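PDB 1R5B: eukaryotic peptide chain release factor GTP-binding subunit from Schizosaccharomyces pombe, which is a multidomain translation termination factor of the eRF3 family, built around a GTP-binding domain of the elongation factor Tu class. Local coordinates for residues N189-E193 against P194-W198; M75-I78 against E79-K83; S327-I330 against C331-V335; Y220-K223 against T224-Y228. One frame throughout, in Å; residues are numbered along the deposited sequence.

Contact 1: residues N189-E193 against P194-W198; sequences NKMDE and PSVQW
Trp198 N donates to Met191 O over 3.0 Å with a fairly straight N-H (156°), a bond that draws the two ends of an eight-residue bend together. Glu193 and Ser195 meet through a water, which donates a hydrogen bond to Glu193 OE1 at 2.7 Å and accepts from Ser195 N at 3.1 Å. The other carboxylate oxygen of Glu193 is engaged by Arg155 in a salt bridge, so both oxygens of this group have partners. Lys190 NZ reaches away to Asp53 O and Glu158, while Asp192 OD1 bonds to Ser232 OG.

Apolar contacts lie beside the backbone bond. Met191 CB sits squarely over the six-membered ring of Trp198, 3.5 Å from its centroid and only 4° off the ring normal, a CH-pi contact. Beyond CB the methionine doubles back, bent at both chi2 and chi3, which brings its CE to 3.7 Å from Val196 CG1. Val196 CB lies 3.7 Å from Met191 O. The type I turn from Lys190 to Glu193 follows strand 184-189, and the Asn189-Lys190-Met191-Asp192 sequence is the NKxD signature of P-loop GTPases.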
loop_
_atom_site.group_PDB
_atom_site.type_symbol
_atom_site.label_atom_id
_atom_site.label_comp_id
_atom_site.label_asym_id
_atom_site.label_seq_id
_atom_site.Cartn_x
_atom_site.Cartn_y
_atom_site.Cartn_z
ATOM N N ASN A 189 -8.896 -22.582 5.612
ATOM C CA ASN A 189 -9.131 -23.220 4.314
ATOM C C ASN A 189 -10.001 -24.477 4.434
ATOM O O ASN A 189 -10.273 -24.943 5.534
ATOM C CB ASN A 189 -7.772 -23.559 3.695
ATOM C CG ASN A 189 -7.857 -23.924 2.217
ATOM O OD1 ASN A 189 -7.042 -24.696 1.712
ATOM N ND2 ASN A 189 -8.826 -23.360 1.521
ATOM N N LYS A 190 -10.443 -25.003 3.293
ATOM C CA LYS A 190 -11.234 -26.233 3.212
ATOM C C LYS A 190 -12.612 -26.126 3.863
ATOM O O LYS A 190 -13.134 -27.109 4.384
ATOM C CB LYS A 190 -10.466 -27.429 3.792
ATOM C CG LYS A 190 -9.019 -27.542 3.325
ATOM C CD LYS A 190 -8.469 -28.926 3.642
ATOM C CE LYS A 190 -7.168 -29.230 2.922
ATOM N NZ LYS A 190 -6.383 -30.246 3.686
ATOM N N MET A 191 -13.216 -24.945 3.802
ATOM C CA MET A 191 -14.539 -24.731 4.386
ATOM C C MET A 191 -15.640 -25.541 3.667
ATOM O O MET A 191 -16.689 -25.806 4.246
ATOM C CB MET A 191 -14.886 -23.234 4.389
ATOM C CG MET A 191 -14.000 -22.368 5.296
ATOM S SD MET A 191 -14.087 -22.728 7.068
ATOM C CE MET A 191 -15.719 -22.551 7.411
ATOM N N ASP A 192 -15.377 -25.932 2.420
ATOM C CA ASP A 192 -16.316 -26.665 1.577
ATOM C C ASP A 192 -16.399 -28.168 1.887
ATOM O O ASP A 192 -17.381 -28.829 1.529
ATOM C CB ASP A 192 -15.899 -26.494 0.105
ATOM C CG ASP A 192 -14.656 -27.324 -0.265
ATOM O OD1 ASP A 192 -13.534 -26.982 0.178
ATOM O OD2 ASP A 192 -14.708 -28.343 -0.992
ATOM N N GLU A 193 -15.363 -28.702 2.532
ATOM C CA GLU A 193 -15.204 -30.149 2.718
ATOM C C GLU A 193 -16.337 -30.808 3.526
ATOM O O GLU A 193 -17.056 -30.135 4.236
ATOM C CB GLU A 193 -13.851 -30.437 3.381
ATOM C CG GLU A 193 -12.680 -30.481 2.405
ATOM C CD GLU A 193 -11.525 -31.346 2.892
ATOM O OE1 GLU A 193 -11.636 -31.975 3.969
ATOM O OE2 GLU A 193 -10.493 -31.405 2.186
ATOM N N PRO A 194 -16.511 -32.118 3.395
ATOM C CA PRO A 194 -17.549 -32.849 4.148
ATOM C C PRO A 194 -17.670 -32.529 5.658
ATOM O O PRO A 194 -18.780 -32.338 6.160
ATOM C CB PRO A 194 -17.131 -34.310 3.959
ATOM C CG PRO A 194 -16.448 -34.332 2.626
ATOM C CD PRO A 194 -15.769 -33.003 2.477
ATOM N N SER A 195 -16.542 -32.473 6.361
ATOM C CA SER A 195 -16.526 -32.320 7.820
ATOM C C SER A 195 -16.820 -30.885 8.261
ATOM O O SER A 195 -17.246 -30.640 9.395
ATOM C CB SER A 195 -15.160 -32.733 8.354
ATOM O OG SER A 195 -14.148 -31.909 7.804
ATOM N N VAL A 196 -16.548 -29.950 7.359
ATOM C CA VAL A 196 -16.898 -28.545 7.514
ATOM C C VAL A 196 -17.843 -28.211 6.388
ATOM O O VAL A 196 -17.487 -28.388 5.221
ATOM C CB VAL A 196 -15.665 -27.652 7.300
ATOM C CG1 VAL A 196 -15.907 -26.244 7.856
ATOM C CG2 VAL A 196 -14.427 -28.296 7.891
ATOM N N GLN A 197 -19.039 -27.721 6.675
ATOM C CA GLN A 197 -19.925 -27.364 5.557
ATOM C C GLN A 197 -20.294 -25.901 5.643
ATOM O O GLN A 197 -21.466 -25.532 5.710
ATOM C CB GLN A 197 -21.123 -28.297 5.512
ATOM C CG GLN A 197 -20.696 -29.696 5.094
ATOM C CD GLN A 197 -21.859 -30.635 4.856
ATOM O OE1 GLN A 197 -22.039 -31.582 5.609
ATOM N NE2 GLN A 197 -22.641 -30.374 3.813
ATOM N N TRP A 198 -19.244 -25.085 5.634
ATOM C CA TRP A 198 -19.326 -23.666 5.939
ATOM C C TRP A 198 -20.019 -23.465 7.285
ATOM O O TRP A 198 -20.757 -22.507 7.489
ATOM C CB TRP A 198 -20.017 -22.897 4.800
ATOM C CG TRP A 198 -19.165 -22.815 3.561
ATOM C CD1 TRP A 198 -19.184 -23.669 2.486
ATOM C CD2 TRP A 198 -18.161 -21.839 3.273
ATOM N NE1 TRP A 198 -18.251 -23.278 1.556
ATOM C CE2 TRP A 198 -17.610 -22.158 2.014
ATOM C CE3 TRP A 198 -17.663 -20.723 3.956
ATOM C CZ2 TRP A 198 -16.599 -21.403 1.426
ATOM C CZ3 TRP A 198 -16.653 -19.974 3.370
ATOM C CH2 TRP A 198 -16.132 -20.318 2.119
HETATM O O HOH W 1 -13.711 -33.245 5.236
#

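Contact 2: residues M75-I78 against E79-K83; sequences MEKI and EREAK
Arg80 N donates a hydrogen bond to Glu76 O over 3.2 Å. The next two bonds keep the same spacing along the chain: Glu81 N reaches Lys77 O and Ala82 N reaches Ile78 O, each at 3.1 Å. Glu79 N to Met75 O is a weak bond of 3.3 Å. Four successive carbonyls are thus taken up by the amides four residues on, the pattern of an alpha helix, here the last turns of helix 72-81 in the GTP-binding domain. This helix packs on helix 56-66, whose first residues belong to the likely P-loop (Walker A) sequence: Met75 rests on Asn62 and Phe65, and Ala82 on Ser57 of that sequence.

Among the side chains the contacts are looser. With CG held between its backbone N and carbonyl carbon (chi1 62°), Arg80 runs back along the helix and lays one guanidinium face over Lys77 CA, CZ being 3.8 Å from it. The guanidinium edge meets Glu76 CB in plane, NH1 lying 3.7 Å from that carbon. The opposite charges of Lys77 and Glu81 probably attract, but they form no salt bridge: Lys77 CE comes within 3.2 Å of Glu81 OE1, whereas Lys77 NZ stays 4.3 Å from Glu81 OE1.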
loop_
_atom_site.group_PDB
_atom_site.type_symbol
_atom_site.label_atom_id
_atom_site.label_comp_id
_atom_site.label_asym_id
_atom_site.label_seq_id
_atom_site.Cartn_x
_atom_site.Cartn_y
_atom_site.Cartn_z
ATOM N N MET A 75 -2.263 -24.291 -13.535
ATOM C CA MET A 75 -2.697 -24.338 -12.162
ATOM C C MET A 75 -2.749 -25.765 -11.640
ATOM O O MET A 75 -2.445 -25.990 -10.471
ATOM C CB MET A 75 -4.084 -23.724 -12.048
ATOM C CG MET A 75 -4.565 -23.554 -10.626
ATOM S SD MET A 75 -6.071 -24.430 -10.371
ATOM C CE MET A 75 -7.120 -23.210 -9.924
ATOM N N GLU A 76 -3.132 -26.724 -12.485
ATOM C CA GLU A 76 -3.150 -28.108 -12.061
ATOM C C GLU A 76 -1.671 -28.532 -11.879
ATOM O O GLU A 76 -1.300 -29.309 -10.917
ATOM C CB GLU A 76 -3.932 -28.999 -13.081
ATOM C CG GLU A 76 -5.443 -28.767 -13.007
ATOM C CD GLU A 76 -6.212 -29.220 -14.232
ATOM O OE1 GLU A 76 -5.693 -29.092 -15.361
ATOM O OE2 GLU A 76 -7.345 -29.714 -14.061
ATOM N N LYS A 77 -0.834 -28.021 -12.809
ATOM C CA LYS A 77 0.578 -28.429 -12.919
ATOM C C LYS A 77 1.257 -28.128 -11.615
ATOM O O LYS A 77 2.150 -28.840 -11.180
ATOM C CB LYS A 77 1.286 -27.693 -14.064
ATOM C CG LYS A 77 2.661 -28.263 -14.425
ATOM C CD LYS A 77 3.378 -27.380 -15.445
ATOM C CE LYS A 77 4.844 -27.778 -15.610
ATOM N NZ LYS A 77 5.313 -27.725 -17.037
ATOM N N ILE A 78 0.791 -27.060 -10.995
ATOM C CA ILE A 78 1.328 -26.574 -9.735
ATOM C C ILE A 78 0.838 -27.401 -8.542
ATOM O O ILE A 78 1.610 -27.687 -7.636
ATOM C CB ILE A 78 0.943 -25.105 -9.584
ATOM C CG1 ILE A 78 1.768 -24.256 -10.560
ATOM C CG2 ILE A 78 1.146 -24.625 -8.155
ATOM C CD1 ILE A 78 1.181 -22.902 -10.817
ATOM N N GLU A 79 -0.436 -27.786 -8.560
ATOM C CA GLU A 79 -1.009 -28.692 -7.551
ATOM C C GLU A 79 -0.206 -29.992 -7.378
ATOM O O GLU A 79 -0.024 -30.452 -6.252
ATOM C CB GLU A 79 -2.458 -29.062 -7.923
ATOM C CG GLU A 79 -3.522 -28.696 -6.898
ATOM C CD GLU A 79 -4.945 -28.769 -7.462
ATOM O OE1 GLU A 79 -5.241 -29.675 -8.304
ATOM O OE2 GLU A 79 -5.772 -27.921 -7.053
ATOM N N ARG A 80 0.261 -30.585 -8.480
ATOM C CA ARG A 80 0.935 -31.892 -8.426
ATOM C C ARG A 80 2.466 -31.809 -8.406
ATOM O O ARG A 80 3.126 -32.777 -8.030
ATOM C CB ARG A 80 0.459 -32.828 -9.555
ATOM C CG ARG A 80 0.730 -32.377 -10.980
ATOM C CD ARG A 80 0.336 -33.414 -12.020
ATOM N NE ARG A 80 0.637 -32.975 -13.383
ATOM C CZ ARG A 80 -0.073 -32.021 -14.030
ATOM N NH1 ARG A 80 -1.143 -31.357 -13.444
ATOM N NH2 ARG A 80 0.304 -31.712 -15.274
ATOM N N GLU A 81 3.025 -30.670 -8.808
ATOM C CA GLU A 81 4.460 -30.423 -8.656
ATOM C C GLU A 81 4.760 -30.065 -7.206
ATOM O O GLU A 81 5.886 -30.240 -6.743
ATOM C CB GLU A 81 4.953 -29.305 -9.581
ATOM C CG GLU A 81 5.479 -29.802 -10.928
ATOM C CD GLU A 81 6.007 -28.682 -11.814
ATOM O OE1 GLU A 81 6.301 -28.956 -12.995
ATOM O OE2 GLU A 81 6.121 -27.524 -11.332
ATOM N N ALA A 82 3.741 -29.580 -6.493
ATOM C CA ALA A 82 3.831 -29.324 -5.056
ATOM C C ALA A 82 3.819 -30.614 -4.217
ATOM O O ALA A 82 3.721 -30.551 -2.994
ATOM C CB ALA A 82 2.698 -28.399 -4.615
ATOM N N LYS A 83 3.898 -31.773 -4.875
ATOM C CA LYS A 83 4.146 -33.055 -4.202
ATOM C C LYS A 83 5.658 -33.251 -3.962
ATOM O O LYS A 83 6.321 -34.015 -4.674
ATOM C CB LYS A 83 3.571 -34.217 -5.028
ATOM C CG LYS A 83 3.044 -35.385 -4.198
ATOM C CD LYS A 83 3.355 -36.748 -4.846
ATOM C CE LYS A 83 2.733 -36.897 -6.236
ATOM N NZ LYS A 83 3.060 -38.219 -6.847
#

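Contact 3: residues S327-I330 against C331-V335; sequences SSSI and CGDQV
A type II beta turn from Ile330 to Asp333 links strands 325-330 and 334-340, which both pair with strand 311-319 in the antiparallel sheet of the all-beta region that follows the GTP-binding domain. Gly332 takes the third place of the turn with a positive phi (97°), where a side chain would be jammed against the preceding carbonyl. Asp333 N closes the turn by donating to Ile330 O at 3.1 Å. The Asp333 side chain turns back to the Ile330 backbone: Ile330 N points almost straight at Asp333 OD2 (3.1 Å, 171°), meeting the oxygen from well above the carboxylate plane.

Around this pair, Ser329 CB lies 3.5 Å from Asp333 OD2, and Ser329 OG touches Val335 CG1 at 3.3 Å while donating weakly to Ser328 O. Ser329 and Val335 also both rest on Ile318 of the intervening strand. Ile330 CG1, in the crowded position between its own N and carbonyl carbon, packs 3.6 Å from Cys331 O. Both the N-H and the C=O of Ile330 are therefore spent on one residue, so Asp333 holds the Ile330 backbone with both its carboxylate and its own N-H, and the bond from Ile330 N would probably favour slightly the ionised carboxylate.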
loop_
_atom_site.group_PDB
_atom_site.type_symbol
_atom_site.label_atom_id
_atom_site.label_comp_id
_atom_site.label_asym_id
_atom_site.label_seq_id
_atom_site.Cartn_x
_atom_site.Cartn_y
_atom_site.Cartn_z
ATOM N N SER A 327 -3.012 5.874 20.699
ATOM C CA SER A 327 -1.618 5.932 21.127
ATOM C C SER A 327 -0.613 5.758 19.973
ATOM O O SER A 327 0.560 6.069 20.134
ATOM C CB SER A 327 -1.374 4.870 22.193
ATOM O OG SER A 327 -1.706 3.590 21.689
ATOM N N SER A 328 -1.064 5.265 18.822
ATOM C CA SER A 328 -0.193 5.140 17.647
ATOM C C SER A 328 -0.967 4.967 16.339
ATOM O O SER A 328 -2.146 4.644 16.347
ATOM C CB SER A 328 0.796 3.971 17.818
ATOM O OG SER A 328 0.176 2.723 17.554
ATOM N N SER A 329 -0.277 5.181 15.223
ATOM C CA SER A 329 -0.865 5.033 13.896
ATOM C C SER A 329 0.181 4.609 12.890
ATOM O O SER A 329 1.360 4.787 13.110
ATOM C CB SER A 329 -1.486 6.351 13.441
ATOM O OG SER A 329 -2.701 6.583 14.118
ATOM N N ILE A 330 -0.261 4.069 11.766
ATOM C CA ILE A 330 0.647 3.592 10.724
ATOM C C ILE A 330 0.254 4.148 9.368
ATOM O O ILE A 330 -0.809 4.770 9.223
ATOM C CB ILE A 330 0.636 2.054 10.686
ATOM C CG1 ILE A 330 -0.757 1.512 10.346
ATOM C CG2 ILE A 330 1.090 1.479 12.035
ATOM C CD1 ILE A 330 -0.718 0.174 9.646
ATOM N N CYS A 331 1.113 3.925 8.378
ATOM C CA CYS A 331 0.797 4.227 6.992
ATOM C C CYS A 331 -0.627 3.783 6.648
ATOM O O CYS A 331 -1.056 2.666 6.999
ATOM C CB CYS A 331 1.791 3.523 6.063
ATOM S SG CYS A 331 2.037 1.765 6.480
ATOM N N GLY A 332 -1.345 4.661 5.958
ATOM C CA GLY A 332 -2.696 4.390 5.497
ATOM C C GLY A 332 -3.754 4.950 6.434
ATOM O O GLY A 332 -4.935 4.922 6.123
ATOM N N ASP A 333 -3.335 5.455 7.585
ATOM C CA ASP A 333 -4.249 6.080 8.524
ATOM C C ASP A 333 -4.345 7.569 8.239
ATOM O O ASP A 333 -3.347 8.209 7.897
ATOM C CB ASP A 333 -3.769 5.893 9.960
ATOM C CG ASP A 333 -3.834 4.454 10.416
ATOM O OD1 ASP A 333 -4.411 3.602 9.710
ATOM O OD2 ASP A 333 -3.333 4.090 11.492
ATOM N N GLN A 334 -5.557 8.101 8.380
ATOM C CA GLN A 334 -5.795 9.535 8.388
ATOM C C GLN A 334 -5.814 9.976 9.834
ATOM O O GLN A 334 -6.647 9.538 10.613
ATOM C CB GLN A 334 -7.118 9.891 7.696
ATOM C CG GLN A 334 -6.970 10.989 6.604
ATOM C CD GLN A 334 -7.013 10.429 5.182
ATOM O OE1 GLN A 334 -7.507 9.323 4.959
ATOM N NE2 GLN A 334 -6.522 11.201 4.222
ATOM N N VAL A 335 -4.878 10.847 10.189
ATOM C CA VAL A 335 -4.697 11.263 11.570
ATOM C C VAL A 335 -4.740 12.769 11.734
ATOM O O VAL A 335 -4.599 13.519 10.775
ATOM C CB VAL A 335 -3.361 10.743 12.134
ATOM C CG1 VAL A 335 -3.391 9.218 12.217
ATOM C CG2 VAL A 335 -2.170 11.230 11.294
#

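Contact 4: residues Y220-K223 against T224-Y228; sequences YNSK and TDVKY
Asn221 O accepts two amide hydrogen bonds, a firm one from Asp225 N at 2.8 Å and a weak one from Thr224 N at 3.4 Å. The pair marks a short, weakly bonded helical turn around 222-225 that reverses the chain between helix 200-218 and strand 226-230, an outermost strand of the mixed sheet in the P-loop GTPase domain.

Thr224 OG1 donates to the neighbouring Asp225 OD1 over 2.7 Å, meeting the carboxylate from 40° above its plane. A second strong bond spans the exit: Tyr228 OH donates a hydrogen bond to Ser222 OG at 2.7 Å, the serine oxygen lying in the ring plane at its edge. Ser211 adds a weak bond to the same Ser222 OG, and the Tyr228 ring packs on helix 200-218 beside it.

Carbon contacts complete the turn. Tyr220 CB meets Val226 CG2 at 3.9 Å, and Asp225 CB lies near the plane of the Tyr220 ring at its edge, 4.3 Å from Tyr220 CD2. The far end of Tyr220 is engaged by Ile181 O, with Arg177 against the ring as a cation-pi partner. Val226 CG1, anti to its backbone N (chi1 -180°), stands 3.3 Å above the Tyr228 ring plane, offset toward the rim.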
loop_
_atom_site.group_PDB
_atom_site.type_symbol
_atom_site.label_atom_id
_atom_site.label_comp_id
_atom_site.label_asym_id
_atom_site.label_seq_id
_atom_site.Cartn_x
_atom_site.Cartn_y
_atom_site.Cartn_z
ATOM N N TYR A 220 0.922 -12.907 19.244
ATOM C CA TYR A 220 -0.108 -12.213 18.458
ATOM C C TYR A 220 -1.355 -11.929 19.295
ATOM O O TYR A 220 -1.969 -12.848 19.814
ATOM C CB TYR A 220 -0.508 -13.018 17.218
ATOM C CG TYR A 220 0.584 -13.147 16.200
ATOM C CD1 TYR A 220 1.303 -14.324 16.066
ATOM C CD2 TYR A 220 0.916 -12.076 15.371
ATOM C CE1 TYR A 220 2.333 -14.433 15.124
ATOM C CE2 TYR A 220 1.936 -12.175 14.420
ATOM C CZ TYR A 220 2.638 -13.354 14.299
ATOM O OH TYR A 220 3.645 -13.460 13.364
ATOM N N ASN A 221 -1.693 -10.649 19.438
ATOM C CA ASN A 221 -2.964 -10.212 20.029
ATOM C C ASN A 221 -3.999 -10.192 18.907
ATOM O O ASN A 221 -3.853 -9.439 17.941
ATOM C CB ASN A 221 -2.798 -8.817 20.660
ATOM C CG ASN A 221 -4.116 -8.193 21.111
ATOM O OD1 ASN A 221 -4.247 -7.777 22.264
ATOM N ND2 ASN A 221 -5.084 -8.098 20.206
ATOM N N SER A 222 -5.041 -11.004 19.024
ATOM C CA SER A 222 -5.897 -11.287 17.861
ATOM C C SER A 222 -6.824 -10.122 17.496
ATOM O O SER A 222 -7.135 -9.920 16.316
ATOM C CB SER A 222 -6.705 -12.593 18.039
ATOM O OG SER A 222 -6.102 -13.668 17.339
ATOM N N LYS A 223 -7.229 -9.354 18.497
ATOM C CA LYS A 223 -8.110 -8.212 18.283
ATOM C C LYS A 223 -7.490 -7.152 17.362
ATOM O O LYS A 223 -8.209 -6.562 16.554
ATOM C CB LYS A 223 -8.516 -7.583 19.625
ATOM C CG LYS A 223 -9.684 -6.573 19.529
ATOM C CD LYS A 223 -11.013 -7.140 20.075
ATOM C CE LYS A 223 -12.073 -6.052 20.259
ATOM N NZ LYS A 223 -13.054 -6.412 21.336
ATOM N N THR A 224 -6.171 -6.948 17.453
ATOM C CA THR A 224 -5.466 -5.933 16.655
ATOM C C THR A 224 -4.479 -6.454 15.594
ATOM O O THR A 224 -4.173 -5.739 14.649
ATOM C CB THR A 224 -4.688 -5.014 17.591
ATOM O OG1 THR A 224 -3.758 -5.787 18.364
ATOM C CG2 THR A 224 -5.614 -4.387 18.631
ATOM N N ASP A 225 -3.975 -7.676 15.751
ATOM C CA ASP A 225 -2.825 -8.156 14.980
ATOM C C ASP A 225 -3.154 -9.268 13.988
ATOM O O ASP A 225 -2.289 -9.680 13.249
ATOM C CB ASP A 225 -1.755 -8.718 15.915
ATOM C CG ASP A 225 -1.019 -7.652 16.695
ATOM O OD1 ASP A 225 -1.582 -6.544 16.921
ATOM O OD2 ASP A 225 0.153 -7.859 17.107
ATOM N N VAL A 226 -4.375 -9.786 13.991
ATOM C CA VAL A 226 -4.694 -10.944 13.171
ATOM C C VAL A 226 -6.022 -10.729 12.476
ATOM O O VAL A 226 -6.985 -10.299 13.092
ATOM C CB VAL A 226 -4.737 -12.245 14.013
ATOM C CG1 VAL A 226 -5.067 -13.447 13.141
ATOM C CG2 VAL A 226 -3.419 -12.473 14.725
ATOM N N LYS A 227 -6.046 -10.994 11.179
ATOM C CA LYS A 227 -7.278 -11.022 10.394
ATOM C C LYS A 227 -7.571 -12.476 10.065
ATOM O O LYS A 227 -6.727 -13.148 9.468
ATOM C CB LYS A 227 -7.118 -10.230 9.080
ATOM C CG LYS A 227 -8.390 -10.145 8.200
ATOM C CD LYS A 227 -9.534 -9.527 8.985
ATOM C CE LYS A 227 -10.659 -9.025 8.118
ATOM N NZ LYS A 227 -11.518 -10.126 7.715
ATOM N N TYR A 228 -8.752 -12.954 10.434
ATOM C CA TYR A 228 -9.192 -14.309 10.072
ATOM C C TYR A 228 -10.158 -14.236 8.891
ATOM O O TYR A 228 -10.980 -13.309 8.805
ATOM C CB TYR A 228 -9.871 -14.991 11.260
ATOM C CG TYR A 228 -8.938 -15.206 12.421
ATOM C CD1 TYR A 228 -8.877 -14.288 13.465
ATOM C CD2 TYR A 228 -8.094 -16.313 12.464
ATOM C CE1 TYR A 228 -8.002 -14.471 14.523
ATOM C CE2 TYR A 228 -7.214 -16.506 13.525
ATOM C CZ TYR A 228 -7.175 -15.581 14.544
ATOM O OH TYR A 228 -6.321 -15.762 15.593
HETATM O O HOH W 2 -7.625 -6.945 13.235
#

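Overall arrangement
Read from the N terminus, the four contacts follow one another in series; none encloses or crosses another, and each folds one short unbroken run of chain upon itself. Contact 2 ends helix 72-81, which lies against helix 56-66. Contact 1 then carries the chain from strand 184-189 into helix 200-218, and contact 4 takes it out of that helix into the neighbouring strand 226-230, so these two bracket one strand-helix-strand crossover, their centres about 23 Å apart. Contact 3 belongs to the beta region that comes next and turns the chain between two strands of its sheet. It lies nearest contact 4, centres about 17 Å apart, and contact 2 is farthest, at about 41 Å.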